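Local coordinates for superoxide dismutase (Leishmania major, PDB 4F2N), which catalyses the dismutation of superoxide to dioxygen and hydrogen peroxide at an iron centre, at residues F152-T157 against D191-A196; Q104-S109 against W156-V161. All blocks are in the same frame, centred on the assembly; numbering follows the deposited sequence.

Interaction 1: F152-T157 against D191-A196; sequences FGSGWT and DVWEHA. With FE2 (Fe (II) ion), chain N.
Trp156 and Asp191 form an antiparallel non-hydrogen-bonded pair, CA to CA 4.7 Å, and just beyond it Val192 N donates to Gly155 O at 2.8 Å. This is where strand 155-161 meets the end of strand 185-191 in the three-stranded antiparallel sheet of the iron/manganese superoxide dismutase C-terminal domain. Asp191, at the strand end, and His195, in the loop that follows, both bind the iron. The carboxylate of Asp191 lies stacked on one face of the Trp156 indole, the planes 9° apart. Its CB packs on the same ring, 3.3 Å from Trp156 CZ3. Asp191 CG is anti to its own backbone N (chi1 -170°), which helps to lay the carboxylate over the indole; Asp191 OD2 binds the iron at 1.9 Å. The other oxygen closes an Asx turn: Trp193 N donates to Asp191 OD1 at 3.1 Å from above the carboxylate plane. One oxygen thus binds metal while the other ties down the following turn. Val192 sets CG2 against the Gly155 carbonyl. The two indoles meet obliquely, planes at 57°, and their NE1 atoms have separate acceptors, Gln104 for Trp156 and Asn175 for Trp193. The contact is part of the dimer interface: Phe152 of the second subunit meets the Trp193 ring edge-to-face, Ser154 OG bonds Ser154 of that subunit, and Glu194 bonds its His195. Water 1 bridges Ser154 OG and Glu194 N. Beside it, Ser154 CB sits over the centre of the Trp193 five-membered ring in a CH-pi contact, 3.5 Å from Trp193 CD2.

Interaction 2: Q104-S109 against W156-V161; sequences QHFNHS and WTWLCV. With FE2 (Fe (II) ion), chain N.
Asn107 lays its CB over one face of the Trp156 indole in a CH-pi contact, 3.3 Å from Trp156 CZ2. The Asn107 amide extends past the ring, its plane tilted from the indole. Its OD1 comes to the edge of the next aromatic on the strand, 3.2 Å from Trp158 CH2. The Trp156 N-H goes to Gln104. Trp156 NE1 donates to Gln104 OE1 at 2.9 Å, in the carbonyl plane and on a lone pair, though the bond is bent to 139°. The Gln104 chain is bent at chi2, which helps carry its amide to the indole. The same oxygen takes a second bond from Asn107 ND2, at 3.2 Å, so two donors hold the amide in place. Here helix 96-113 of the alpha-hairpin domain packs across strand 155-161 of the C-terminal domain, the short segments crossing at 59°, and the iron lies at this domain junction. His108 NE2 binds the metal at 2.0 Å. The Trp156 edge points into the His108 face in a T-shaped pair, planes at 87°, with Trp156 CH2 above the imidazole centre. On the far nitrogen, His108 ND1 donates to Gln104 O at 2.8 Å, which, with the iron on NE2, helps to fix the ring's rotation. Gln104 NE2 in turn donates to water 2, itself an iron ligand, and also bonds Tyr66. Phe106 brings its edge to Trp158 CH2, while Trp158 NE1 is bonded to Thr173.

Both interactions are buried and share Trp156 on strand 155-161. Interaction 2 lies near the centre of the chain and joins the two domains, helix to strand. Interaction 1 stays within the C-terminal domain and reaches the dimer interface. Their chemistry differs accordingly. Interaction 1 combines backbone pairing with packing of a carboxylate and a serine on indole rings, whereas interaction 2 is made almost wholly by side chains, mainly aromatic rings and amides. They converge on the iron: 191-196 supplies Asp191 and His195, 104-109 supplies His108, and His58 completes the protein ligands. Water 2 is common to both, touched by Asp191 through a weak bond and by Gln104. The sites also touch directly, Trp193 CZ2 lying 3.3 Å from Gln104 NE2.

Interaction 1: F152-T157 against D191-A196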
# COMPACT_ATOMS: atom_id res chain seq x y z
N PHE B 152 -6.92 5.50 0.40
CA PHE B 152 -6.42 4.73 1.56
C PHE B 152 -5.57 3.57 1.08
O PHE B 152 -6.03 2.78 0.23
CB PHE B 152 -7.57 4.18 2.42
CG PHE B 152 -7.12 3.57 3.71
CD1 PHE B 152 -6.56 4.35 4.72
CD2 PHE B 152 -7.25 2.22 3.94
CE1 PHE B 152 -6.15 3.78 5.93
CE2 PHE B 152 -6.85 1.64 5.14
CZ PHE B 152 -6.29 2.43 6.12
N GLY B 153 -4.36 3.45 1.61
CA GLY B 153 -3.45 2.32 1.26
C GLY B 153 -2.65 2.64 0.01
O GLY B 153 -2.32 3.83 -0.27
N SER B 154 -2.35 1.60 -0.76
CA SER B 154 -1.60 1.78 -2.02
C SER B 154 -2.55 2.04 -3.17
O SER B 154 -3.67 1.48 -3.21
CB SER B 154 -0.80 0.52 -2.35
OG SER B 154 -0.04 0.08 -1.23
N GLY B 155 -2.13 2.83 -4.14
CA GLY B 155 -2.90 2.89 -5.40
C GLY B 155 -2.46 4.02 -6.29
O GLY B 155 -1.32 4.49 -6.19
N TRP B 156 -3.40 4.49 -7.10
CA TRP B 156 -3.15 5.44 -8.19
C TRP B 156 -4.29 6.43 -8.23
O TRP B 156 -5.48 6.06 -7.98
CB TRP B 156 -3.09 4.67 -9.54
CG TRP B 156 -1.98 3.65 -9.58
CD1 TRP B 156 -2.01 2.33 -9.11
CD2 TRP B 156 -0.62 3.83 -10.13
NE1 TRP B 156 -0.80 1.71 -9.31
CE2 TRP B 156 0.09 2.57 -9.89
CE3 TRP B 156 0.05 4.89 -10.75
CZ2 TRP B 156 1.38 2.38 -10.30
CZ3 TRP B 156 1.40 4.69 -11.15
CH2 TRP B 156 2.04 3.46 -10.93
N THR B 157 -3.96 7.66 -8.57
CA THR B 157 -4.96 8.68 -8.83
C THR B 157 -4.83 9.11 -10.30
O THR B 157 -3.71 9.34 -10.80
CB THR B 157 -4.77 9.87 -7.89
OG1 THR B 157 -4.92 9.40 -6.55
CG2 THR B 157 -5.83 10.95 -8.14
N ASP B 191 1.23 7.95 -9.06
CA ASP B 191 1.38 6.75 -8.21
C ASP B 191 1.32 7.20 -6.75
O ASP B 191 2.09 8.10 -6.35
CB ASP B 191 2.78 6.15 -8.50
CG ASP B 191 2.99 4.79 -7.87
OD1 ASP B 191 2.09 4.27 -7.17
OD2 ASP B 191 4.08 4.19 -8.12
N VAL B 192 0.40 6.65 -5.96
CA VAL B 192 0.41 6.95 -4.52
C VAL B 192 0.62 5.70 -3.66
O VAL B 192 0.32 5.69 -2.46
CB VAL B 192 -0.80 7.78 -4.05
CG1 VAL B 192 -0.80 9.16 -4.70
CG2 VAL B 192 -2.08 7.07 -4.42
N TRP B 193 1.18 4.63 -4.25
CA TRP B 193 1.87 3.64 -3.41
C TRP B 193 2.91 4.38 -2.63
O TRP B 193 3.56 5.31 -3.18
CB TRP B 193 2.56 2.60 -4.28
CG TRP B 193 1.62 1.53 -4.84
CD1 TRP B 193 0.55 1.71 -5.71
CD2 TRP B 193 1.75 0.10 -4.65
NE1 TRP B 193 -0.03 0.49 -6.03
CE2 TRP B 193 0.66 -0.53 -5.42
CE3 TRP B 193 2.63 -0.72 -3.91
CZ2 TRP B 193 0.47 -1.91 -5.43
CZ3 TRP B 193 2.43 -2.12 -3.94
CH2 TRP B 193 1.38 -2.70 -4.69
N GLU B 194 3.15 3.97 -1.38
CA GLU B 194 4.07 4.71 -0.52
C GLU B 194 5.48 4.71 -1.07
O GLU B 194 6.23 5.68 -0.88
CB GLU B 194 4.06 4.19 0.93
CG GLU B 194 2.74 4.48 1.64
CD GLU B 194 2.70 3.95 3.07
OE1 GLU B 194 2.95 2.73 3.29
OE2 GLU B 194 2.36 4.76 3.98
N HIS B 195 5.85 3.63 -1.77
CA HIS B 195 7.18 3.59 -2.40
C HIS B 195 7.38 4.67 -3.45
O HIS B 195 8.55 4.95 -3.78
CB HIS B 195 7.50 2.19 -2.99
CG HIS B 195 6.72 1.85 -4.24
ND1 HIS B 195 5.88 0.77 -4.31
CD2 HIS B 195 6.68 2.47 -5.51
CE1 HIS B 195 5.33 0.71 -5.56
NE2 HIS B 195 5.81 1.75 -6.29
N ALA B 196 6.31 5.27 -3.99
CA ALA B 196 6.52 6.29 -5.04
C ALA B 196 7.20 7.52 -4.46
O ALA B 196 7.94 8.24 -5.17
CB ALA B 196 5.21 6.67 -5.73
FE FE2 N . 5.00 2.49 -8.06
O HOH W 1 2.18 1.37 -0.78
O HOH W 2 3.03 1.46 -7.64

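Interaction 2: Q104-S109 against W156-V161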
# COMPACT_ATOMS: atom_id res chain seq x y z
N GLN B 104 0.25 -3.34 -12.99
CA GLN B 104 1.36 -2.52 -12.45
C GLN B 104 2.39 -2.14 -13.52
O GLN B 104 2.95 -1.03 -13.49
CB GLN B 104 2.04 -3.19 -11.24
CG GLN B 104 1.18 -3.15 -9.97
CD GLN B 104 1.02 -1.72 -9.41
OE1 GLN B 104 0.21 -0.92 -9.92
NE2 GLN B 104 1.78 -1.40 -8.37
N HIS B 105 2.67 -3.06 -14.45
CA HIS B 105 3.59 -2.73 -15.55
C HIS B 105 3.04 -1.59 -16.38
O HIS B 105 3.73 -0.59 -16.63
CB HIS B 105 3.92 -3.97 -16.42
CG HIS B 105 4.77 -3.67 -17.64
ND1 HIS B 105 5.78 -2.77 -17.63
CD2 HIS B 105 4.74 -4.21 -18.93
CE1 HIS B 105 6.37 -2.74 -18.84
NE2 HIS B 105 5.72 -3.60 -19.64
N PHE B 106 1.79 -1.70 -16.75
CA PHE B 106 1.13 -0.65 -17.51
C PHE B 106 1.11 0.66 -16.69
O PHE B 106 1.46 1.74 -17.21
CB PHE B 106 -0.30 -1.06 -17.90
CG PHE B 106 -1.12 0.09 -18.45
CD1 PHE B 106 -1.11 0.37 -19.81
CD2 PHE B 106 -1.86 0.91 -17.60
CE1 PHE B 106 -1.83 1.46 -20.33
CE2 PHE B 106 -2.58 2.01 -18.09
CZ PHE B 106 -2.56 2.28 -19.47
N ASN B 107 0.70 0.56 -15.42
CA ASN B 107 0.52 1.78 -14.61
C ASN B 107 1.82 2.54 -14.50
O ASN B 107 1.82 3.77 -14.67
CB ASN B 107 -0.02 1.47 -13.20
CG ASN B 107 -1.41 0.89 -13.23
OD1 ASN B 107 -2.17 1.07 -14.21
ND2 ASN B 107 -1.78 0.21 -12.16
N HIS B 108 2.92 1.83 -14.25
CA HIS B 108 4.25 2.50 -14.14
C HIS B 108 4.71 3.06 -15.46
O HIS B 108 5.25 4.17 -15.50
CB HIS B 108 5.33 1.57 -13.54
CG HIS B 108 5.16 1.34 -12.04
ND1 HIS B 108 4.33 0.39 -11.53
CD2 HIS B 108 5.69 2.02 -10.96
CE1 HIS B 108 4.34 0.45 -10.20
NE2 HIS B 108 5.16 1.46 -9.83
N SER B 109 4.53 2.31 -16.55
CA SER B 109 4.92 2.79 -17.88
C SER B 109 4.23 4.09 -18.22
O SER B 109 4.83 5.01 -18.78
CB SER B 109 4.64 1.71 -18.95
OG SER B 109 5.44 0.58 -18.67
N TRP B 156 -3.40 4.49 -7.10
CA TRP B 156 -3.15 5.44 -8.19
C TRP B 156 -4.29 6.43 -8.23
O TRP B 156 -5.48 6.06 -7.98
CB TRP B 156 -3.09 4.67 -9.54
CG TRP B 156 -1.98 3.65 -9.58
CD1 TRP B 156 -2.01 2.33 -9.11
CD2 TRP B 156 -0.62 3.83 -10.13
NE1 TRP B 156 -0.80 1.71 -9.31
CE2 TRP B 156 0.09 2.57 -9.89
CE3 TRP B 156 0.05 4.89 -10.75
CZ2 TRP B 156 1.38 2.38 -10.30
CZ3 TRP B 156 1.40 4.69 -11.15
CH2 TRP B 156 2.04 3.46 -10.93
N THR B 157 -3.96 7.66 -8.57
CA THR B 157 -4.96 8.68 -8.83
C THR B 157 -4.83 9.11 -10.30
O THR B 157 -3.71 9.34 -10.80
CB THR B 157 -4.77 9.87 -7.89
OG1 THR B 157 -4.92 9.40 -6.55
CG2 THR B 157 -5.83 10.95 -8.14
N TRP B 158 -5.96 9.25 -10.97
CA TRP B 158 -6.00 9.37 -12.42
C TRP B 158 -6.80 10.54 -12.86
O TRP B 158 -7.82 10.88 -12.24
CB TRP B 158 -6.74 8.15 -12.98
CG TRP B 158 -6.13 6.82 -12.62
CD1 TRP B 158 -6.40 6.03 -11.50
CD2 TRP B 158 -5.13 6.07 -13.39
NE1 TRP B 158 -5.65 4.88 -11.53
CE2 TRP B 158 -4.86 4.84 -12.62
CE3 TRP B 158 -4.46 6.28 -14.61
CZ2 TRP B 158 -3.96 3.86 -13.06
CZ3 TRP B 158 -3.53 5.30 -15.04
CH2 TRP B 158 -3.31 4.10 -14.28
N LEU B 159 -6.39 11.14 -13.97
CA LEU B 159 -7.27 12.01 -14.77
C LEU B 159 -7.60 11.22 -16.04
O LEU B 159 -6.70 10.79 -16.77
CB LEU B 159 -6.58 13.34 -15.12
CG LEU B 159 -7.36 14.35 -15.98
CD1 LEU B 159 -8.61 14.85 -15.27
CD2 LEU B 159 -6.44 15.53 -16.30
N CYS B 160 -8.89 11.01 -16.28
CA CYS B 160 -9.35 10.24 -17.42
C CYS B 160 -10.35 10.99 -18.27
O CYS B 160 -11.05 11.91 -17.80
CB CYS B 160 -10.01 8.91 -17.00
SG CYS B 160 -8.97 7.78 -16.06
N VAL B 161 -10.43 10.57 -19.53
CA VAL B 161 -11.48 10.98 -20.43
C VAL B 161 -12.51 9.83 -20.44
O VAL B 161 -12.16 8.62 -20.57
CB VAL B 161 -10.93 11.18 -21.87
CG1 VAL B 161 -12.05 11.17 -22.90
CG2 VAL B 161 -10.05 12.43 -21.97
FE FE2 N . 5.00 2.49 -8.06
O HOH W 2 3.03 1.46 -7.64